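Local coordinates for putative uncharacterized protein (Chaetomium thermophilum, PDB 5T8V) that forms the C-terminal part of the cohesin loader Scc2, which probably binds chromatin and promotes the loading of cohesin, at residues 281-286 against 304-309; 355-360 against 557-562; 1027-1032 against 1065-1070. All coordinates share one frame; numbering follows the deposited sequence.

In the fold
From the N terminus, the helical chain reaches contact 1 first, where the C-terminal end region of helix 272-282 meets the start of helix 305-315 and closes a short loop holding the 295-296/302-303 hairpin. Contact 2 comes next and spans far more sequence: the start of helix 357-391 lies against helix 556-574, with an intervening run that is mostly helix. Much later, contact 3 sets helix 1026-1042 beside helix 1065-1086 around the intervening helix 1050-1062. The three loops follow one another in series, without nesting or crossing. Contacts 1 and 2 have centres 46 Å apart, while contact 3 lies on the opposite side of the chain's centre, 94 Å from contact 1 and 99 Å from contact 2 between centres.

Contact 1. Residues 281-286 against 304-309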
loop_
_atom_site.group_PDB
_atom_site.type_symbol
_atom_site.label_atom_id
_atom_site.label_comp_id
_atom_site.label_asym_id
_atom_site.label_seq_id
_atom_site.Cartn_x
_atom_site.Cartn_y
_atom_site.Cartn_z
ATOM N N THR A 281 15.845 -29.512 16.405
ATOM C CA THR A 281 14.707 -29.913 17.226
ATOM C C THR A 281 14.992 -29.763 18.712
ATOM O O THR A 281 14.074 -29.467 19.484
ATOM C CB THR A 281 14.308 -31.361 16.927
ATOM O OG1 THR A 281 15.411 -32.229 17.198
ATOM C CG2 THR A 281 13.898 -31.512 15.474
ATOM N N SER A 282 16.244 -29.965 19.130
ATOM C CA SER A 282 16.622 -29.643 20.501
ATOM C C SER A 282 16.298 -28.191 20.823
ATOM O O SER A 282 15.819 -27.879 21.920
ATOM C CB SER A 282 18.110 -29.918 20.713
ATOM O OG SER A 282 18.411 -31.289 20.517
ATOM N N LEU A 283 16.546 -27.290 19.869
ATOM C CA LEU A 283 16.226 -25.881 20.062
ATOM C C LEU A 283 14.735 -25.670 20.285
ATOM O O LEU A 283 14.336 -24.700 20.938
ATOM C CB LEU A 283 16.698 -25.076 18.851
ATOM C CG LEU A 283 16.351 -23.585 18.833
ATOM C CD1 LEU A 283 17.093 -22.841 19.932
ATOM C CD2 LEU A 283 16.658 -22.995 17.464
ATOM N N GLU A 284 13.899 -26.561 19.752
ATOM C CA GLU A 284 12.456 -26.412 19.887
ATOM C C GLU A 284 11.962 -26.837 21.263
ATOM O O GLU A 284 10.959 -26.300 21.747
ATOM C CB GLU A 284 11.753 -27.228 18.801
ATOM C CG GLU A 284 10.295 -26.870 18.587
ATOM C CD GLU A 284 9.697 -27.592 17.393
ATOM O OE1 GLU A 284 10.385 -28.469 16.825
ATOM O OE2 GLU A 284 8.545 -27.281 17.020
ATOM N N LYS A 285 12.644 -27.782 21.908
ATOM C CA LYS A 285 12.225 -28.308 23.207
ATOM C C LYS A 285 12.845 -27.544 24.368
ATOM O O LYS A 285 13.292 -28.151 25.346
ATOM C CB LYS A 285 12.575 -29.791 23.292
ATOM C CG LYS A 285 12.077 -30.625 22.116
ATOM C CD LYS A 285 10.560 -30.579 21.988
ATOM C CE LYS A 285 10.078 -31.358 20.776
ATOM N NZ LYS A 285 8.627 -31.141 20.516
ATOM N N LEU A 286 12.880 -26.216 24.296
ATOM C CA LEU A 286 13.479 -25.394 25.335
ATOM C C LEU A 286 12.611 -24.167 25.573
ATOM O O LEU A 286 11.979 -23.662 24.637
ATOM C CB LEU A 286 14.897 -24.941 24.954
ATOM C CG LEU A 286 15.941 -26.038 24.738
ATOM C CD1 LEU A 286 17.218 -25.444 24.164
ATOM C CD2 LEU A 286 16.233 -26.780 26.033
ATOM N N GLN A 304 21.899 -15.721 18.510
ATOM C CA GLN A 304 21.749 -16.864 19.400
ATOM C C GLN A 304 22.740 -17.959 19.006
ATOM O O GLN A 304 23.010 -18.154 17.818
ATOM C CB GLN A 304 20.319 -17.403 19.370
ATOM C CG GLN A 304 19.762 -17.687 17.996
ATOM C CD GLN A 304 18.387 -18.322 18.052
ATOM O OE1 GLN A 304 17.967 -18.833 19.090
ATOM N NE2 GLN A 304 17.674 -18.285 16.932
ATOM N N PRO A 305 23.295 -18.687 19.980
ATOM C CA PRO A 305 24.422 -19.584 19.668
ATOM C C PRO A 305 24.084 -20.664 18.658
ATOM O O PRO A 305 24.968 -21.089 17.902
ATOM C CB PRO A 305 24.774 -20.179 21.038
ATOM C CG PRO A 305 23.511 -20.104 21.814
ATOM C CD PRO A 305 22.839 -18.840 21.371
ATOM N N VAL A 306 22.834 -21.128 18.617
ATOM C CA VAL A 306 22.459 -22.133 17.629
ATOM C C VAL A 306 22.675 -21.597 16.219
ATOM O O VAL A 306 23.115 -22.327 15.325
ATOM C CB VAL A 306 21.003 -22.586 17.848
ATOM C CG1 VAL A 306 20.040 -21.416 17.674
ATOM C CG2 VAL A 306 20.651 -23.725 16.903
ATOM N N SER A 307 22.366 -20.318 15.995
ATOM C CA SER A 307 22.617 -19.719 14.688
ATOM C C SER A 307 24.098 -19.795 14.338
ATOM O O SER A 307 24.474 -20.237 13.244
ATOM C CB SER A 307 22.134 -18.268 14.676
ATOM O OG SER A 307 20.735 -18.183 14.894
ATOM N N ALA A 308 24.955 -19.374 15.270
ATOM C CA ALA A 308 26.394 -19.434 15.040
ATOM C C ALA A 308 26.840 -20.849 14.705
ATOM O O ALA A 308 27.670 -21.052 13.810
ATOM C CB ALA A 308 27.141 -18.916 16.267
ATOM N N LEU A 309 26.301 -21.847 15.410
ATOM C CA LEU A 309 26.702 -23.224 15.147
ATOM C C LEU A 309 26.237 -23.673 13.769
ATOM O O LEU A 309 27.011 -24.255 13.006
ATOM C CB LEU A 309 26.156 -24.161 16.224
ATOM C CG LEU A 309 26.431 -25.648 15.959
ATOM C CD1 LEU A 309 27.930 -25.918 15.896
ATOM C CD2 LEU A 309 25.776 -26.516 17.009
#
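Leu283 and Val306 meet where the chain near the C-terminal end of one helix of this HEAT-repeat protein is packed back against the start of the next helix, 305-315, across the short connection that carries a two-stranded hairpin. The tight part is small and wholly apolar, and only 107 Å² is buried between 281-286 and 304-309. CD2 of Leu283 comes within 3.7 Å of CG1 of Val306, and the other leucine methyl, CD1, is 4.0 Å from that same CG1, so the fork of the leucine straddles one valine methyl. The second valine branch joins in less closely, with CG2 of Val306 4.1 Å from Leu283 CD2. Leu283 holds CG anti to its own backbone nitrogen (chi1 176°), which carries both methyls toward helix 305-315, and the leucine meets the valine almost perpendicularly. The backbones themselves stay apart, CA of Leu283 lying 7.7 Å from CA of Val306, and the side chains bridge the distance. The Gln304 side chain, also buried, borders the leucine at the margin. Leu404 and Phe408 of helix 402-414 pack against Leu283 as well, while Val306 touches Ile279 of helix 272-282, which merges the pair into a larger hydrophobic core.

Past Leu283 the packing gives way to a looser side. Lys285 is exposed, Leu286 is partly exposed and poorly ordered, and the carboxylate of Glu284 turns to a salt bridge with Arg389. None of these three touches 304-309. The backbone is nevertheless fastened here, since the carbonyl oxygen of Thr281 accepts from two amides, from Glu284 N at 2.9 Å and from Lys285 N at 3.3 Å.

Contact 2. Residues 355-360 against 557-562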
loop_
_atom_site.group_PDB
_atom_site.type_symbol
_atom_site.label_atom_id
_atom_site.label_comp_id
_atom_site.label_asym_id
_atom_site.label_seq_id
_atom_site.Cartn_x
_atom_site.Cartn_y
_atom_site.Cartn_z
ATOM N N SER A 355 49.893 -19.817 -19.497
ATOM C CA SER A 355 49.842 -20.153 -20.915
ATOM C C SER A 355 48.744 -21.162 -21.225
ATOM O O SER A 355 48.047 -21.027 -22.237
ATOM C CB SER A 355 51.195 -20.698 -21.377
ATOM O OG SER A 355 51.587 -21.818 -20.603
ATOM N N GLN A 356 48.578 -22.173 -20.379
ATOM C CA GLN A 356 47.494 -23.146 -20.515
ATOM C C GLN A 356 46.339 -22.790 -19.586
ATOM O O GLN A 356 45.816 -23.623 -18.846
ATOM C CB GLN A 356 48.013 -24.548 -20.232
ATOM C CG GLN A 356 49.383 -24.828 -20.832
ATOM C CD GLN A 356 49.767 -26.293 -20.763
ATOM O OE1 GLN A 356 50.796 -26.650 -20.192
ATOM N NE2 GLN A 356 48.940 -27.151 -21.351
ATOM N N HIS A 357 45.938 -21.518 -19.634
ATOM C CA HIS A 357 44.950 -20.997 -18.692
ATOM C C HIS A 357 43.684 -21.845 -18.663
ATOM O O HIS A 357 43.075 -22.022 -17.602
ATOM C CB HIS A 357 44.618 -19.543 -19.037
ATOM C CG HIS A 357 44.474 -19.285 -20.505
ATOM N ND1 HIS A 357 43.321 -19.570 -21.202
ATOM C CD2 HIS A 357 45.344 -18.773 -21.408
ATOM C CE1 HIS A 357 43.486 -19.242 -22.471
ATOM N NE2 HIS A 357 44.705 -18.756 -22.623
ATOM N N SER A 358 43.271 -22.377 -19.813
ATOM C CA SER A 358 42.070 -23.207 -19.850
ATOM C C SER A 358 42.205 -24.398 -18.908
ATOM O O SER A 358 41.288 -24.707 -18.135
ATOM C CB SER A 358 41.807 -23.675 -21.282
ATOM O OG SER A 358 40.686 -24.537 -21.340
ATOM N N THR A 359 43.354 -25.075 -18.951
ATOM C CA THR A 359 43.554 -26.248 -18.109
ATOM C C THR A 359 43.619 -25.863 -16.637
ATOM O O THR A 359 43.074 -26.570 -15.782
ATOM C CB THR A 359 44.827 -26.981 -18.523
ATOM O OG1 THR A 359 44.791 -27.246 -19.931
ATOM C CG2 THR A 359 44.952 -28.298 -17.767
ATOM N N ALA A 360 44.288 -24.754 -16.320
ATOM C CA ALA A 360 44.308 -24.273 -14.943
ATOM C C ALA A 360 42.892 -24.034 -14.435
ATOM O O ALA A 360 42.533 -24.447 -13.325
ATOM C CB ALA A 360 45.142 -22.995 -14.852
ATOM N N GLU A 557 45.729 -11.553 -22.535
ATOM C CA GLU A 557 46.284 -11.215 -21.227
ATOM C C GLU A 557 45.289 -11.502 -20.109
ATOM O O GLU A 557 45.662 -12.038 -19.057
ATOM C CB GLU A 557 46.711 -9.747 -21.202
ATOM C CG GLU A 557 47.469 -9.346 -19.944
ATOM C CD GLU A 557 48.726 -10.171 -19.732
ATOM O OE1 GLU A 557 49.377 -10.532 -20.735
ATOM O OE2 GLU A 557 49.058 -10.467 -18.564
ATOM N N ARG A 558 44.020 -11.149 -20.314
ATOM C CA ARG A 558 42.986 -11.474 -19.336
ATOM C C ARG A 558 42.996 -12.963 -19.010
ATOM O O ARG A 558 43.002 -13.358 -17.838
ATOM C CB ARG A 558 41.619 -11.050 -19.875
ATOM C CG ARG A 558 40.446 -11.325 -18.938
ATOM C CD ARG A 558 39.139 -11.361 -19.708
ATOM N NE ARG A 558 39.122 -12.449 -20.685
ATOM C CZ ARG A 558 38.270 -12.539 -21.701
ATOM N NH1 ARG A 558 37.351 -11.599 -21.893
ATOM N NH2 ARG A 558 38.341 -13.569 -22.533
ATOM N N ASP A 559 43.007 -13.805 -20.044
ATOM C CA ASP A 559 42.972 -15.247 -19.828
ATOM C C ASP A 559 44.216 -15.727 -19.092
ATOM O O ASP A 559 44.141 -16.639 -18.263
ATOM C CB ASP A 559 42.833 -15.971 -21.164
ATOM C CG ASP A 559 41.603 -15.541 -21.930
ATOM O OD1 ASP A 559 40.590 -15.196 -21.283
ATOM O OD2 ASP A 559 41.648 -15.546 -23.179
ATOM N N GLN A 560 45.373 -15.130 -19.387
ATOM C CA GLN A 560 46.599 -15.537 -18.708
ATOM C C GLN A 560 46.538 -15.192 -17.224
ATOM O O GLN A 560 46.828 -16.035 -16.365
ATOM C CB GLN A 560 47.807 -14.881 -19.374
ATOM C CG GLN A 560 47.960 -15.250 -20.843
ATOM C CD GLN A 560 49.321 -14.892 -21.399
ATOM O OE1 GLN A 560 49.943 -13.919 -20.972
ATOM N NE2 GLN A 560 49.794 -15.684 -22.352
ATOM N N GLU A 561 46.153 -13.954 -16.903
ATOM C CA GLU A 561 45.963 -13.582 -15.505
ATOM C C GLU A 561 44.983 -14.524 -14.817
ATOM O O GLU A 561 45.217 -14.955 -13.681
ATOM C CB GLU A 561 45.475 -12.136 -15.410
ATOM C CG GLU A 561 45.180 -11.662 -13.996
ATOM C CD GLU A 561 46.407 -11.682 -13.103
ATOM O OE1 GLU A 561 47.530 -11.791 -13.638
ATOM O OE2 GLU A 561 46.247 -11.590 -11.867
ATOM N N LEU A 562 43.880 -14.858 -15.492
ATOM C CA LEU A 562 42.916 -15.784 -14.908
ATOM C C LEU A 562 43.527 -17.160 -14.684
ATOM O O LEU A 562 43.160 -17.852 -13.728
ATOM C CB LEU A 562 41.680 -15.887 -15.803
ATOM C CG LEU A 562 40.736 -14.684 -15.755
ATOM C CD1 LEU A 562 39.735 -14.746 -16.895
ATOM C CD2 LEU A 562 40.014 -14.624 -14.416
#
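His357 has its ring carbon CG between the backbone nitrogen and the carbonyl carbon (chi1 42°), while Asp559 holds its carboxylate carbon anti to the carbonyl carbon and beside the backbone nitrogen (chi1 -57°). The first rotation swings the imidazole toward helix 556-574, where the turn about CB-CG lays its face, and the second leaves the CB of the aspartate facing it. The result is a CH-pi contact: Asp559 CB sits over the middle of the His357 ring, 3.5 Å from its centroid and almost on the ring normal. Its distances to the ring atoms are correspondingly even, with Asp559 CB 3.6 Å from His357 CE1 and 3.8 Å from His357 CD2. The carboxylate itself leans beyond the CE1 side, its plane inclined 41° to the ring. Gln560 lines the CD2 side more loosely, its CG 4.4 Å from His357 CD2.

The polar ends of this pair look elsewhere. ND1 of His357 is hydrogen-bonded to the hydroxyl of Tyr548, and OD1 of Asp559 is held side-on by Arg558, which brings NE to 3.2 Å and NH2 to 3.0 Å from that single Asp559 oxygen. The other carboxylate oxygen, Asp559 OD2, is 4.5 Å from His357 NE2, too far for a bond, though its proximity might slightly favour a protonated imidazole. With an alanine in place of His357, CB of Asp559 is likely to lose the ring that covers it and the hydroxyl of Tyr548 its imidazole partner.

The contact sits at the first turn of helix 357-391, just after the break at Gln356 that separates it from helix 350-355. Helix 527-550 completes the packing, with its Tyr548 touching Asp559 and Leu562 as well as bonding His357, so three helices converge around the imidazole.

Contact 3. Residues 1027-1032 against 1065-1070; sequences DVRKPA and PILETM
Arg1029, which lies against Leu1067, has its guanidinium gripped from beyond the two segments: NE donates to the carbonyl oxygen of Ala1020, and NH2 forms a salt bridge with Asp1062 at the end of helix 1050-1062, the next helix in the chain. These bonds fix the rotation of the flat group, and Leu1067 lies over one of its faces, with CD2 of the leucine 4.1 Å from Arg1029 CZ and over the centre of the plane. The bend of the arginine at chi3 (67°) lets the same methyl also rest on the root of the chain, where Leu1067 CD2 is 4.0 Å from Arg1029 CB.

Lys1030 works through its aliphatic part. With CG anti to the backbone nitrogen (chi1 176°), the chain runs extended as far as CE and passes athwart Ile1066, its CD 3.9 Å from Ile1066 CG1. One turn further along, Met1070 comes in beside the lysine root, its CG 4.1 Å from Lys1030 O. Leu1033 continues the apolar seam by touching both Leu1067 and Met1070.

No hydrogen bond joins the two segments. Their axes run nearly parallel, 17° apart and 9.1 Å at closest approach, with helix 1050-1062 coming between them in sequence, a relation characteristic of alternate helices stacked along an alpha-solenoid such as a HEAT-repeat array.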
loop_
_atom_site.group_PDB
_atom_site.type_symbol
_atom_site.label_atom_id
_atom_site.label_comp_id
_atom_site.label_asym_id
_atom_site.label_seq_id
_atom_site.Cartn_x
_atom_site.Cartn_y
_atom_site.Cartn_z
ATOM N N ASP A 1027 -37.771 35.782 -34.628
ATOM C CA ASP A 1027 -36.947 36.810 -34.003
ATOM C C ASP A 1027 -37.776 37.800 -33.197
ATOM O O ASP A 1027 -37.217 38.528 -32.368
ATOM C CB ASP A 1027 -36.141 37.559 -35.066
ATOM C CG ASP A 1027 -35.092 36.687 -35.729
ATOM O OD1 ASP A 1027 -34.676 35.681 -35.114
ATOM O OD2 ASP A 1027 -34.679 37.012 -36.863
ATOM N N VAL A 1028 -39.084 37.850 -33.422
ATOM C CA VAL A 1028 -39.984 38.712 -32.663
ATOM C C VAL A 1028 -40.665 37.946 -31.538
ATOM O O VAL A 1028 -40.742 38.424 -30.406
ATOM C CB VAL A 1028 -41.020 39.359 -33.608
ATOM C CG1 VAL A 1028 -42.071 40.138 -32.821
ATOM C CG2 VAL A 1028 -40.321 40.271 -34.605
ATOM N N ARG A 1029 -41.170 36.747 -31.835
ATOM C CA ARG A 1029 -41.831 35.950 -30.809
ATOM C C ARG A 1029 -40.883 35.610 -29.668
ATOM O O ARG A 1029 -41.321 35.482 -28.519
ATOM C CB ARG A 1029 -42.396 34.667 -31.419
ATOM C CG ARG A 1029 -43.554 34.882 -32.379
ATOM C CD ARG A 1029 -44.057 33.559 -32.928
ATOM N NE ARG A 1029 -44.684 32.741 -31.892
ATOM C CZ ARG A 1029 -45.009 31.460 -32.039
ATOM N NH1 ARG A 1029 -44.762 30.832 -33.182
ATOM N NH2 ARG A 1029 -45.578 30.801 -31.039
ATOM N N LYS A 1030 -39.582 35.458 -29.957
ATOM C CA LYS A 1030 -38.648 35.085 -28.894
ATOM C C LYS A 1030 -38.511 36.196 -27.862
ATOM O O LYS A 1030 -38.890 35.988 -26.696
ATOM C CB LYS A 1030 -37.298 34.679 -29.494
ATOM C CG LYS A 1030 -36.239 34.382 -28.438
ATOM C CD LYS A 1030 -34.883 34.079 -29.046
ATOM C CE LYS A 1030 -33.818 33.942 -27.967
ATOM N NZ LYS A 1030 -33.668 35.188 -27.160
ATOM N N PRO A 1031 -37.998 37.383 -28.200
ATOM C CA PRO A 1031 -37.805 38.411 -27.165
ATOM C C PRO A 1031 -39.098 38.878 -26.522
ATOM O O PRO A 1031 -39.059 39.405 -25.402
ATOM C CB PRO A 1031 -37.108 39.547 -27.924
ATOM C CG PRO A 1031 -37.502 39.352 -29.341
ATOM C CD PRO A 1031 -37.617 37.876 -29.537
ATOM N N ALA A 1032 -40.240 38.704 -27.189
ATOM C CA ALA A 1032 -41.521 39.022 -26.563
ATOM C C ALA A 1032 -41.816 38.062 -25.418
ATOM O O ALA A 1032 -42.098 38.486 -24.289
ATOM C CB ALA A 1032 -42.639 38.975 -27.604
ATOM N N PRO A 1065 -38.540 24.691 -29.687
ATOM C CA PRO A 1065 -37.663 24.584 -28.501
ATOM C C PRO A 1065 -37.269 25.913 -27.868
ATOM O O PRO A 1065 -37.312 26.037 -26.639
ATOM C CB PRO A 1065 -36.441 23.833 -29.049
ATOM C CG PRO A 1065 -36.953 23.078 -30.217
ATOM C CD PRO A 1065 -37.988 23.954 -30.838
ATOM N N ILE A 1066 -36.860 26.905 -28.660
ATOM C CA ILE A 1066 -36.248 28.103 -28.082
ATOM C C ILE A 1066 -37.275 28.907 -27.290
ATOM O O ILE A 1066 -37.039 29.290 -26.135
ATOM C CB ILE A 1066 -35.575 28.953 -29.181
ATOM C CG1 ILE A 1066 -34.911 30.197 -28.582
ATOM C CG2 ILE A 1066 -36.566 29.363 -30.271
ATOM C CD1 ILE A 1066 -33.757 29.893 -27.651
ATOM N N LEU A 1067 -38.430 29.177 -27.886
ATOM C CA LEU A 1067 -39.405 30.025 -27.217
ATOM C C LEU A 1067 -40.259 29.266 -26.209
ATOM O O LEU A 1067 -41.064 29.893 -25.512
ATOM C CB LEU A 1067 -40.287 30.741 -28.246
ATOM C CG LEU A 1067 -40.882 29.970 -29.427
ATOM C CD1 LEU A 1067 -42.128 29.239 -29.007
ATOM C CD2 LEU A 1067 -41.178 30.926 -30.566
ATOM N N GLU A 1068 -40.100 27.945 -26.101
ATOM C CA GLU A 1068 -40.596 27.232 -24.931
ATOM C C GLU A 1068 -39.538 27.131 -23.842
ATOM O O GLU A 1068 -39.887 26.949 -22.669
ATOM C CB GLU A 1068 -41.105 25.835 -25.317
ATOM C CG GLU A 1068 -40.041 24.803 -25.635
ATOM C CD GLU A 1068 -40.638 23.509 -26.172
ATOM O OE1 GLU A 1068 -41.878 23.434 -26.301
ATOM O OE2 GLU A 1068 -39.871 22.569 -26.467
ATOM N N THR A 1069 -38.257 27.257 -24.202
ATOM C CA THR A 1069 -37.237 27.556 -23.204
ATOM C C THR A 1069 -37.511 28.904 -22.552
ATOM O O THR A 1069 -37.350 29.060 -21.335
ATOM C CB THR A 1069 -35.845 27.549 -23.841
ATOM O OG1 THR A 1069 -35.580 26.263 -24.414
ATOM C CG2 THR A 1069 -34.766 27.876 -22.811
ATOM N N MET A 1070 -37.935 29.891 -23.349
ATOM C CA MET A 1070 -38.291 31.193 -22.786
ATOM C C MET A 1070 -39.362 31.070 -21.706
ATOM O O MET A 1070 -39.364 31.849 -20.746
ATOM C CB MET A 1070 -38.764 32.130 -23.896
ATOM C CG MET A 1070 -37.702 32.457 -24.945
ATOM S SD MET A 1070 -36.307 33.393 -24.292
ATOM C CE MET A 1070 -35.152 32.088 -23.868
#